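Local coordinates for protein ATP grasp ligase (Microcystis aeruginosa MRC, PDB 5IG9) that probably uses ATP to activate a carboxylate group for bond formation, as ATP-grasp ligases do, perhaps on a peptide substrate, at residues Leu64-Tyr72 / Arg102-Leu113; Gln128-Ile139 / Glu288-Asn296. All coordinates share one frame; numbering follows the deposited sequence.

Contact 1 (Leu64-Tyr72 / Arg102-Leu113)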
loop_
_atom_site.group_PDB
_atom_site.type_symbol
_atom_site.label_atom_id
_atom_site.label_comp_id
_atom_site.label_asym_id
_atom_site.label_seq_id
_atom_site.Cartn_x
_atom_site.Cartn_y
_atom_site.Cartn_z
ATOM N N LEU A 64 -0.897 -22.922 8.992
ATOM C CA LEU A 64 -0.410 -21.595 9.349
ATOM C C LEU A 64 -0.035 -21.475 10.819
ATOM O O LEU A 64 0.652 -20.518 11.189
ATOM C CB LEU A 64 -1.455 -20.544 8.989
ATOM C CG LEU A 64 -1.755 -20.463 7.493
ATOM C CD1 LEU A 64 -2.868 -19.469 7.230
ATOM C CD2 LEU A 64 -0.506 -20.092 6.713
ATOM N N LYS A 65 -0.466 -22.410 11.667
ATOM C CA LYS A 65 -0.052 -22.365 13.066
ATOM C C LYS A 65 1.411 -22.748 13.241
ATOM O O LYS A 65 2.016 -22.389 14.258
ATOM C CB LYS A 65 -0.931 -23.287 13.913
ATOM C CG LYS A 65 -0.823 -24.762 13.552
ATOM C CD LYS A 65 -1.584 -25.632 14.542
ATOM C CE LYS A 65 -1.459 -27.108 14.194
ATOM N NZ LYS A 65 -2.148 -27.973 15.193
ATOM N N GLU A 66 1.986 -23.464 12.277
ATOM C CA GLU A 66 3.364 -23.925 12.337
ATOM C C GLU A 66 4.335 -22.954 11.677
ATOM O O GLU A 66 5.521 -23.276 11.542
ATOM C CB GLU A 66 3.478 -25.305 11.681
ATOM C CG GLU A 66 2.546 -26.355 12.274
ATOM C CD GLU A 66 2.393 -27.569 11.376
ATOM O OE1 GLU A 66 1.879 -28.607 11.847
ATOM O OE2 GLU A 66 2.789 -27.483 10.194
ATOM N N VAL A 67 3.860 -21.783 11.265
ATOM C CA VAL A 67 4.714 -20.775 10.645
ATOM C C VAL A 67 5.472 -20.034 11.740
ATOM O O VAL A 67 4.869 -19.402 12.614
ATOM C CB VAL A 67 3.892 -19.810 9.779
ATOM C CG1 VAL A 67 4.676 -18.535 9.496
ATOM C CG2 VAL A 67 3.491 -20.487 8.472
ATOM N N SER A 68 6.802 -20.126 11.700
ATOM C CA SER A 68 7.660 -19.438 12.654
ATOM C C SER A 68 8.307 -18.183 12.083
ATOM O O SER A 68 8.744 -17.325 12.858
ATOM C CB SER A 68 8.757 -20.387 13.157
ATOM O OG SER A 68 9.551 -20.865 12.083
ATOM N N ALA A 69 8.374 -18.052 10.760
ATOM C CA ALA A 69 8.962 -16.881 10.128
ATOM C C ALA A 69 8.340 -16.701 8.753
ATOM O O ALA A 69 7.891 -17.668 8.132
ATOM C CB ALA A 69 10.485 -16.998 10.008
ATOM N N VAL A 70 8.321 -15.450 8.287
ATOM C CA VAL A 70 7.772 -15.095 6.983
ATOM C C VAL A 70 8.802 -14.268 6.226
ATOM O O VAL A 70 9.289 -13.253 6.738
ATOM C CB VAL A 70 6.452 -14.307 7.103
ATOM C CG1 VAL A 70 5.937 -13.932 5.719
ATOM C CG2 VAL A 70 5.411 -15.109 7.863
ATOM N N TRP A 71 9.120 -14.690 5.006
ATOM C CA TRP A 71 9.959 -13.916 4.100
ATOM C C TRP A 71 9.046 -13.203 3.109
ATOM O O TRP A 71 8.536 -13.818 2.166
ATOM C CB TRP A 71 10.970 -14.803 3.379
ATOM C CG TRP A 71 12.011 -14.016 2.643
ATOM C CD1 TRP A 71 12.353 -12.711 2.857
ATOM C CD2 TRP A 71 12.842 -14.478 1.571
ATOM N NE1 TRP A 71 13.348 -12.335 1.987
ATOM C CE2 TRP A 71 13.663 -13.402 1.187
ATOM C CE3 TRP A 71 12.971 -15.699 0.901
ATOM C CZ2 TRP A 71 14.601 -13.510 0.162
ATOM C CZ3 TRP A 71 13.902 -15.803 -0.115
ATOM C CH2 TRP A 71 14.704 -14.716 -0.475
ATOM N N TYR A 72 8.839 -11.906 3.330
ATOM C CA TYR A 72 7.978 -11.085 2.479
ATOM C C TYR A 72 8.782 -10.700 1.241
ATOM O O TYR A 72 9.287 -9.583 1.100
ATOM C CB TYR A 72 7.484 -9.867 3.256
ATOM C CG TYR A 72 6.360 -9.098 2.605
ATOM C CD1 TYR A 72 5.202 -9.739 2.185
ATOM C CD2 TYR A 72 6.446 -7.724 2.436
ATOM C CE1 TYR A 72 4.171 -9.034 1.600
ATOM C CE2 TYR A 72 5.422 -7.010 1.853
ATOM C CZ TYR A 72 4.284 -7.668 1.438
ATOM O OH TYR A 72 3.258 -6.959 0.856
ATOM N N ARG A 102 -2.674 -10.429 1.658
ATOM C CA ARG A 102 -2.115 -9.417 2.548
ATOM C C ARG A 102 -2.665 -9.560 3.959
ATOM O O ARG A 102 -1.928 -9.406 4.938
ATOM C CB ARG A 102 -2.407 -8.017 2.010
ATOM C CG ARG A 102 -1.512 -7.591 0.867
ATOM C CD ARG A 102 -1.933 -6.242 0.323
ATOM N NE ARG A 102 -1.836 -5.177 1.320
ATOM C CZ ARG A 102 -0.772 -4.397 1.479
ATOM N NH1 ARG A 102 0.295 -4.564 0.710
ATOM N NH2 ARG A 102 -0.771 -3.452 2.409
ATOM N N GLY A 103 -3.962 -9.844 4.083
ATOM C CA GLY A 103 -4.544 -10.035 5.400
ATOM C C GLY A 103 -4.009 -11.272 6.092
ATOM O O GLY A 103 -3.814 -11.281 7.311
ATOM N N MET A 104 -3.770 -12.338 5.324
ATOM C CA MET A 104 -3.152 -13.534 5.883
ATOM C C MET A 104 -1.775 -13.220 6.451
ATOM O O MET A 104 -1.463 -13.581 7.590
ATOM C CB MET A 104 -3.050 -14.620 4.814
ATOM C CG MET A 104 -2.291 -15.846 5.283
ATOM S SD MET A 104 -1.978 -17.036 3.970
ATOM C CE MET A 104 -0.481 -16.362 3.253
ATOM N N ILE A 105 -0.935 -12.547 5.662
ATOM C CA ILE A 105 0.427 -12.251 6.102
ATOM C C ILE A 105 0.411 -11.327 7.311
ATOM O O ILE A 105 1.158 -11.529 8.276
ATOM C CB ILE A 105 1.242 -11.648 4.944
ATOM C CG1 ILE A 105 1.311 -12.638 3.786
ATOM C CG2 ILE A 105 2.636 -11.256 5.415
ATOM C CD1 ILE A 105 1.860 -12.043 2.517
ATOM N N ALA A 106 -0.447 -10.307 7.284
ATOM C CA ALA A 106 -0.492 -9.337 8.372
ATOM C C ALA A 106 -1.030 -9.929 9.666
ATOM O O ALA A 106 -0.782 -9.368 10.738
ATOM C CB ALA A 106 -1.336 -8.132 7.961
ATOM N N SER A 107 -1.763 -11.041 9.596
ATOM C CA SER A 107 -2.296 -11.678 10.793
ATOM C C SER A 107 -1.350 -12.710 11.386
ATOM O O SER A 107 -1.484 -13.045 12.567
ATOM C CB SER A 107 -3.639 -12.342 10.484
ATOM O OG SER A 107 -4.566 -11.395 9.982
ATOM N N LEU A 108 -0.401 -13.214 10.602
ATOM C CA LEU A 108 0.534 -14.213 11.097
ATOM C C LEU A 108 1.472 -13.609 12.132
ATOM O O LEU A 108 1.978 -12.495 11.964
ATOM C CB LEU A 108 1.345 -14.798 9.945
ATOM C CG LEU A 108 0.590 -15.652 8.927
ATOM C CD1 LEU A 108 1.453 -15.871 7.699
ATOM C CD2 LEU A 108 0.186 -16.981 9.542
ATOM N N SER A 109 1.707 -14.355 13.206
ATOM C CA SER A 109 2.675 -13.953 14.213
ATOM C C SER A 109 4.052 -14.479 13.806
ATOM O O SER A 109 4.255 -14.953 12.685
ATOM C CB SER A 109 2.244 -14.446 15.591
ATOM O OG SER A 109 2.329 -15.855 15.684
ATOM N N GLY A 110 5.017 -14.405 14.711
ATOM C CA GLY A 110 6.366 -14.793 14.381
ATOM C C GLY A 110 7.164 -13.642 13.804
ATOM O O GLY A 110 6.768 -12.474 13.842
ATOM N N PHE A 111 8.319 -13.992 13.245
ATOM C CA PHE A 111 9.246 -13.001 12.718
ATOM C C PHE A 111 8.979 -12.756 11.237
ATOM O O PHE A 111 8.898 -13.704 10.449
ATOM C CB PHE A 111 10.690 -13.454 12.934
ATOM C CG PHE A 111 11.708 -12.483 12.418
ATOM C CD1 PHE A 111 11.961 -11.301 13.095
ATOM C CD2 PHE A 111 12.414 -12.753 11.260
ATOM C CE1 PHE A 111 12.900 -10.402 12.621
ATOM C CE2 PHE A 111 13.356 -11.862 10.782
ATOM C CZ PHE A 111 13.598 -10.683 11.462
ATOM N N HIS A 112 8.849 -11.486 10.862
ATOM C CA HIS A 112 8.597 -11.093 9.484
ATOM C C HIS A 112 9.810 -10.369 8.912
ATOM O O HIS A 112 10.422 -9.531 9.584
ATOM C CB HIS A 112 7.363 -10.197 9.381
ATOM C CG HIS A 112 6.074 -10.909 9.643
ATOM N ND1 HIS A 112 5.232 -11.320 8.633
ATOM C CD2 HIS A 112 5.480 -11.281 10.801
ATOM C CE1 HIS A 112 4.175 -11.915 9.156
ATOM N NE2 HIS A 112 4.300 -11.904 10.470
ATOM N N LEU A 113 10.147 -10.689 7.665
ATOM C CA LEU A 113 11.245 -10.032 6.966
ATOM C C LEU A 113 10.819 -9.598 5.565
ATOM O O LEU A 113 11.035 -10.327 4.597
ATOM C CB LEU A 113 12.460 -10.958 6.876
ATOM C CG LEU A 113 13.754 -10.382 6.295
ATOM C CD1 LEU A 113 14.519 -9.607 7.355
ATOM C CD2 LEU A 113 14.612 -11.478 5.692
#

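Contact 2 (Gln128-Ile139 / Glu288-Asn296)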
loop_
_atom_site.group_PDB
_atom_site.type_symbol
_atom_site.label_atom_id
_atom_site.label_comp_id
_atom_site.label_asym_id
_atom_site.label_seq_id
_atom_site.Cartn_x
_atom_site.Cartn_y
_atom_site.Cartn_z
ATOM N N GLN A 128 11.677 8.537 2.119
ATOM C CA GLN A 128 13.028 7.999 2.227
ATOM C C GLN A 128 14.061 9.120 2.204
ATOM O O GLN A 128 14.905 9.226 3.101
ATOM C CB GLN A 128 13.297 7.011 1.091
ATOM C CG GLN A 128 12.399 5.790 1.060
ATOM C CD GLN A 128 12.789 4.853 -0.060
ATOM O OE1 GLN A 128 13.813 5.046 -0.709
ATOM N NE2 GLN A 128 11.977 3.830 -0.291
ATOM N N LEU A 129 13.996 9.975 1.179
ATOM C CA LEU A 129 14.977 11.046 1.032
ATOM C C LEU A 129 14.908 12.027 2.195
ATOM O O LEU A 129 15.941 12.473 2.706
ATOM C CB LEU A 129 14.755 11.771 -0.295
ATOM C CG LEU A 129 14.714 10.881 -1.541
ATOM C CD1 LEU A 129 14.195 11.646 -2.745
ATOM C CD2 LEU A 129 16.087 10.306 -1.825
ATOM N N GLN A 130 13.696 12.366 2.632
ATOM C CA GLN A 130 13.535 13.311 3.733
ATOM C C GLN A 130 14.102 12.758 5.035
ATOM O O GLN A 130 14.761 13.484 5.787
ATOM C CB GLN A 130 12.060 13.662 3.900
ATOM C CG GLN A 130 11.724 14.351 5.203
ATOM C CD GLN A 130 10.298 14.853 5.221
ATOM O OE1 GLN A 130 9.941 15.768 4.475
ATOM N NE2 GLN A 130 9.467 14.251 6.067
ATOM N N VAL A 131 13.851 11.481 5.324
ATOM C CA VAL A 131 14.367 10.890 6.554
ATOM C C VAL A 131 15.878 10.717 6.473
ATOM O O VAL A 131 16.593 10.938 7.457
ATOM C CB VAL A 131 13.650 9.559 6.850
ATOM C CG1 VAL A 131 14.346 8.816 7.982
ATOM C CG2 VAL A 131 12.197 9.822 7.207
ATOM N N ALA A 132 16.390 10.329 5.300
ATOM C CA ALA A 132 17.835 10.218 5.125
ATOM C C ALA A 132 18.517 11.567 5.308
ATOM O O ALA A 132 19.591 11.655 5.918
ATOM C CB ALA A 132 18.158 9.640 3.749
ATOM N N ARG A 133 17.909 12.634 4.785
ATOM C CA ARG A 133 18.490 13.964 4.940
ATOM C C ARG A 133 18.438 14.431 6.390
ATOM O O ARG A 133 19.375 15.078 6.870
ATOM C CB ARG A 133 17.773 14.958 4.029
ATOM C CG ARG A 133 18.351 16.356 4.058
ATOM C CD ARG A 133 17.627 17.268 3.086
ATOM N NE ARG A 133 18.120 18.637 3.165
ATOM C CZ ARG A 133 17.597 19.576 3.943
ATOM N NH1 ARG A 133 16.554 19.297 4.714
ATOM N NH2 ARG A 133 18.117 20.797 3.952
ATOM N N GLN A 134 17.355 14.112 7.106
ATOM C CA GLN A 134 17.294 14.417 8.532
ATOM C C GLN A 134 18.336 13.639 9.324
ATOM O O GLN A 134 18.689 14.049 10.434
ATOM C CB GLN A 134 15.894 14.135 9.074
ATOM C CG GLN A 134 14.824 15.084 8.554
ATOM C CD GLN A 134 13.423 14.645 8.920
ATOM O OE1 GLN A 134 13.213 13.515 9.366
ATOM N NE2 GLN A 134 12.453 15.535 8.732
ATOM N N LEU A 135 18.837 12.534 8.777
ATOM C CA LEU A 135 19.884 11.748 9.410
ATOM C C LEU A 135 21.282 12.181 8.995
ATOM O O LEU A 135 22.257 11.540 9.398
ATOM C CB LEU A 135 19.695 10.267 9.088
ATOM C CG LEU A 135 18.465 9.603 9.700
ATOM C CD1 LEU A 135 18.318 8.216 9.130
ATOM C CD2 LEU A 135 18.574 9.559 11.216
ATOM N N GLY A 136 21.400 13.236 8.194
ATOM C CA GLY A 136 22.690 13.765 7.810
ATOM C C GLY A 136 23.250 13.244 6.507
ATOM O O GLY A 136 24.419 13.513 6.206
ATOM N N LEU A 137 22.462 12.510 5.727
ATOM C CA LEU A 137 22.917 11.976 4.452
ATOM C C LEU A 137 22.566 12.941 3.329
ATOM O O LEU A 137 21.474 13.515 3.303
ATOM C CB LEU A 137 22.292 10.605 4.184
ATOM C CG LEU A 137 22.717 9.432 5.072
ATOM C CD1 LEU A 137 21.705 8.298 4.981
ATOM C CD2 LEU A 137 24.101 8.941 4.691
ATOM N N LEU A 138 23.506 13.131 2.409
ATOM C CA LEU A 138 23.253 13.988 1.260
ATOM C C LEU A 138 22.291 13.302 0.301
ATOM O O LEU A 138 22.427 12.111 0.006
ATOM C CB LEU A 138 24.559 14.324 0.541
ATOM C CG LEU A 138 25.614 15.066 1.357
ATOM C CD1 LEU A 138 26.909 15.148 0.579
ATOM C CD2 LEU A 138 25.119 16.448 1.742
ATOM N N ILE A 139 21.307 14.054 -0.177
ATOM C CA ILE A 139 20.347 13.538 -1.149
ATOM C C ILE A 139 20.298 14.486 -2.342
ATOM O O ILE A 139 20.487 15.701 -2.179
ATOM C CB ILE A 139 18.953 13.361 -0.524
ATOM C CG1 ILE A 139 18.433 14.691 0.023
ATOM C CG2 ILE A 139 18.985 12.307 0.576
ATOM C CD1 ILE A 139 17.008 14.619 0.511
ATOM N N GLU A 288 34.619 12.333 -3.284
ATOM C CA GLU A 288 34.271 11.438 -2.175
ATOM C C GLU A 288 33.135 11.980 -1.308
ATOM O O GLU A 288 33.174 11.895 -0.079
ATOM C CB GLU A 288 35.497 11.122 -1.319
ATOM C CG GLU A 288 36.356 10.004 -1.876
ATOM C CD GLU A 288 37.382 9.513 -0.878
ATOM O OE1 GLU A 288 38.434 10.174 -0.733
ATOM O OE2 GLU A 288 37.129 8.474 -0.227
ATOM N N ARG A 289 32.108 12.525 -1.951
ATOM C CA ARG A 289 30.857 12.841 -1.277
ATOM C C ARG A 289 29.872 11.704 -1.504
ATOM O O ARG A 289 29.701 11.237 -2.635
ATOM C CB ARG A 289 30.270 14.159 -1.787
ATOM C CG ARG A 289 31.049 15.389 -1.365
ATOM C CD ARG A 289 30.508 16.649 -2.024
ATOM N NE ARG A 289 29.203 17.044 -1.498
ATOM C CZ ARG A 289 29.024 17.978 -0.568
ATOM N NH1 ARG A 289 30.066 18.615 -0.052
ATOM N NH2 ARG A 289 27.803 18.275 -0.151
ATOM N N TYR A 290 29.235 11.249 -0.425
ATOM C CA TYR A 290 28.310 10.125 -0.480
ATOM C C TYR A 290 26.880 10.650 -0.527
ATOM O O TYR A 290 26.432 11.329 0.402
ATOM C CB TYR A 290 28.505 9.194 0.716
ATOM C CG TYR A 290 29.830 8.458 0.730
ATOM C CD1 TYR A 290 30.973 9.063 1.231
ATOM C CD2 TYR A 290 29.936 7.159 0.245
ATOM C CE1 TYR A 290 32.187 8.400 1.247
ATOM C CE2 TYR A 290 31.146 6.487 0.257
ATOM C CZ TYR A 290 32.267 7.112 0.761
ATOM O OH TYR A 290 33.476 6.450 0.778
ATOM N N ILE A 291 26.171 10.328 -1.605
ATOM C CA ILE A 291 24.803 10.779 -1.831
ATOM C C ILE A 291 23.874 9.579 -1.722
ATOM O O ILE A 291 24.072 8.571 -2.407
ATOM C CB ILE A 291 24.651 11.466 -3.199
ATOM C CG1 ILE A 291 25.331 12.837 -3.198
ATOM C CG2 ILE A 291 23.184 11.597 -3.578
ATOM C CD1 ILE A 291 26.800 12.807 -3.560
ATOM N N PHE A 292 22.867 9.688 -0.860
ATOM C CA PHE A 292 21.847 8.655 -0.744
ATOM C C PHE A 292 20.828 8.807 -1.866
ATOM O O PHE A 292 20.310 9.902 -2.104
ATOM C CB PHE A 292 21.147 8.741 0.613
ATOM C CG PHE A 292 19.940 7.851 0.732
ATOM C CD1 PHE A 292 20.082 6.516 1.075
ATOM C CD2 PHE A 292 18.665 8.345 0.498
ATOM C CE1 PHE A 292 18.976 5.690 1.181
ATOM C CE2 PHE A 292 17.554 7.522 0.603
ATOM C CZ PHE A 292 17.712 6.195 0.947
ATOM N N LEU A 293 20.523 7.702 -2.545
ATOM C CA LEU A 293 19.541 7.704 -3.623
ATOM C C LEU A 293 18.231 7.043 -3.214
ATOM O O LEU A 293 17.174 7.680 -3.268
ATOM C CB LEU A 293 20.110 7.015 -4.869
ATOM C CG LEU A 293 21.257 7.710 -5.605
ATOM C CD1 LEU A 293 21.601 6.949 -6.875
ATOM C CD2 LEU A 293 20.913 9.159 -5.917
ATOM N N GLU A 294 18.271 5.778 -2.800
ATOM C CA GLU A 294 17.050 5.006 -2.629
ATOM C C GLU A 294 17.328 3.775 -1.778
ATOM O O GLU A 294 18.404 3.182 -1.865
ATOM C CB GLU A 294 16.485 4.589 -3.993
ATOM C CG GLU A 294 15.320 3.612 -3.943
ATOM C CD GLU A 294 14.869 3.194 -5.327
ATOM O OE1 GLU A 294 15.079 3.979 -6.276
ATOM O OE2 GLU A 294 14.318 2.081 -5.470
ATOM N N ILE A 295 16.351 3.400 -0.958
ATOM C CA ILE A 295 16.328 2.104 -0.295
ATOM C C ILE A 295 15.099 1.349 -0.786
ATOM O O ILE A 295 13.976 1.866 -0.727
ATOM C CB ILE A 295 16.322 2.230 1.240
ATOM C CG1 ILE A 295 16.017 0.876 1.882
ATOM C CG2 ILE A 295 15.325 3.277 1.700
ATOM C CD1 ILE A 295 15.946 0.931 3.391
ATOM N N ASN A 296 15.317 0.139 -1.286
ATOM C CA ASN A 296 14.224 -0.715 -1.727
ATOM C C ASN A 296 14.073 -1.865 -0.745
ATOM O O ASN A 296 14.942 -2.750 -0.700
ATOM C CB ASN A 296 14.480 -1.242 -3.138
ATOM C CG ASN A 296 13.300 -2.011 -3.700
ATOM O OD1 ASN A 296 12.238 -2.094 -3.078
ATOM N ND2 ASN A 296 13.474 -2.570 -4.891
#

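Contact 1 (Leu64-Tyr72 / Arg102-Leu113)
Two groups of the adjoining strand meet the carbonyl oxygen of Phe111: Val70 N donates a hydrogen bond to Phe111 O at 2.8 Å, and Ala69 CA makes a CA-H...O contact with Phe111 O at 3.2 Å. One step on, Leu113 N returns the bond to Val70 O at 2.9 Å. Tyr72 N then reaches Leu113 O at 3.0 Å. That same Leu113 O lies in the plane of the Trp71 indole, at the ring edge by CD1. Together these bonds set the strands parallel, 13° apart in direction; Phe111 N to Ser68 O, where they begin, is a weak addition.

On the face carrying Val70 and His112, the two side chains run side by side and point the same way. Val70 CB comes within 3.6 Å of His112 ND1 and Val70 CG2 lies by His112 CE1, an oblique approach to the ring. With CG beside its backbone N (chi1 -70°), the His112 ring turns back so that NE2 donates in the ring plane to Leu108 O, 2.8 Å away. This fixes the imidazole's rotation and pins the strand to the first residue beyond the helix. Val70 divides its methyls: CG2 also packs on Leu108 CD1 at 4.0 Å, while CG1 faces Ile105 CG2. Ile105 CD1 in turn meets the edge of the Tyr72 ring, 3.9 Å from Tyr72 CE1, and the side chains cross at about a right angle. Farther back, Leu64 CB rests on Leu108 CD2, and Leu64 CD1 on Met104 CG.

Helix 313-323 covers Trp71, Phe111 and Leu113 on the other face, and Arg102 forms a salt bridge with Asp120. Strand 69-72, helix 87-107 and strand 111-113 thus make a beta-alpha-beta crossover in a parallel sheet, consistent with the Rossmann-like pre-ATP-grasp domain.

Contact 2 (Gln128-Ile139 / Glu288-Asn296)
Gln128 and Leu138 bind the backbone of strand 290-296 at two separate places, so that helix 125-134 and the chain leaving it lie against the outermost strand, within this chain, of a helix-flanked antiparallel sheet, consistent with an ATP-grasp fold. At the first place the Gln128 amide, on a chain extended beyond CG, addresses Ile295. Ile295 N donates to Gln128 OE1 at 3.0 Å, nearly straight (167° at the hydrogen) but from above the amide carbonyl plane. The bond from Gln128 NE2 to Ile295 O is bent and weak; that nitrogen's stronger partner is Ala122 O. With an alanine in place of Gln128, Ile295 N and Ala122 O would probably lose their side-chain partner, and with it the polar tie between helix and Ile295.

The helix ends in a Schellman motif: Gly136, at positive phi, donates its N to Arg133 O, and Leu137 N bonds back to Ala132 O at 3.0 Å. Beyond the turn, Leu138 O accepts a hydrogen bond from Phe292 N. Near the Gln128 end, a classic beta bulge sets Leu293 and Glu294 together opposite Asp281 of strand 277-284.

Between the two polar attachments sits the Phe292 ring. Ile139 CG2 touches the ring edge, and Leu129 CD2 approaches CE2 obliquely. Over one face stands Ala132 CB in a CH-pi contact, 4.0 Å from the Phe292 ring centroid.

In the fold
From the N terminus, contact 1 comes first: Leu64-Tyr72 and Arg102-Leu113 close a loop of 29 residues, about half of it helix, beside strand 3-7 in the parallel sheet. The chain then runs through helix 116-122 into contact 2, which closes a far wider loop of 148 residues holding the antiparallel sheet that starts at strand 142-145. The two loops follow in series, neither nesting nor crossing. Contact 1 joins neighbouring strands and the helix between them; contact 2 ties helix 125-134 to strand 290-296, late in the chain. Their centres are 31 Å apart and they do not touch, but Ser107 O of contact 1 accepts a hydrogen bond from Gln130 NE2, in the contact 2 helix of the second subunit.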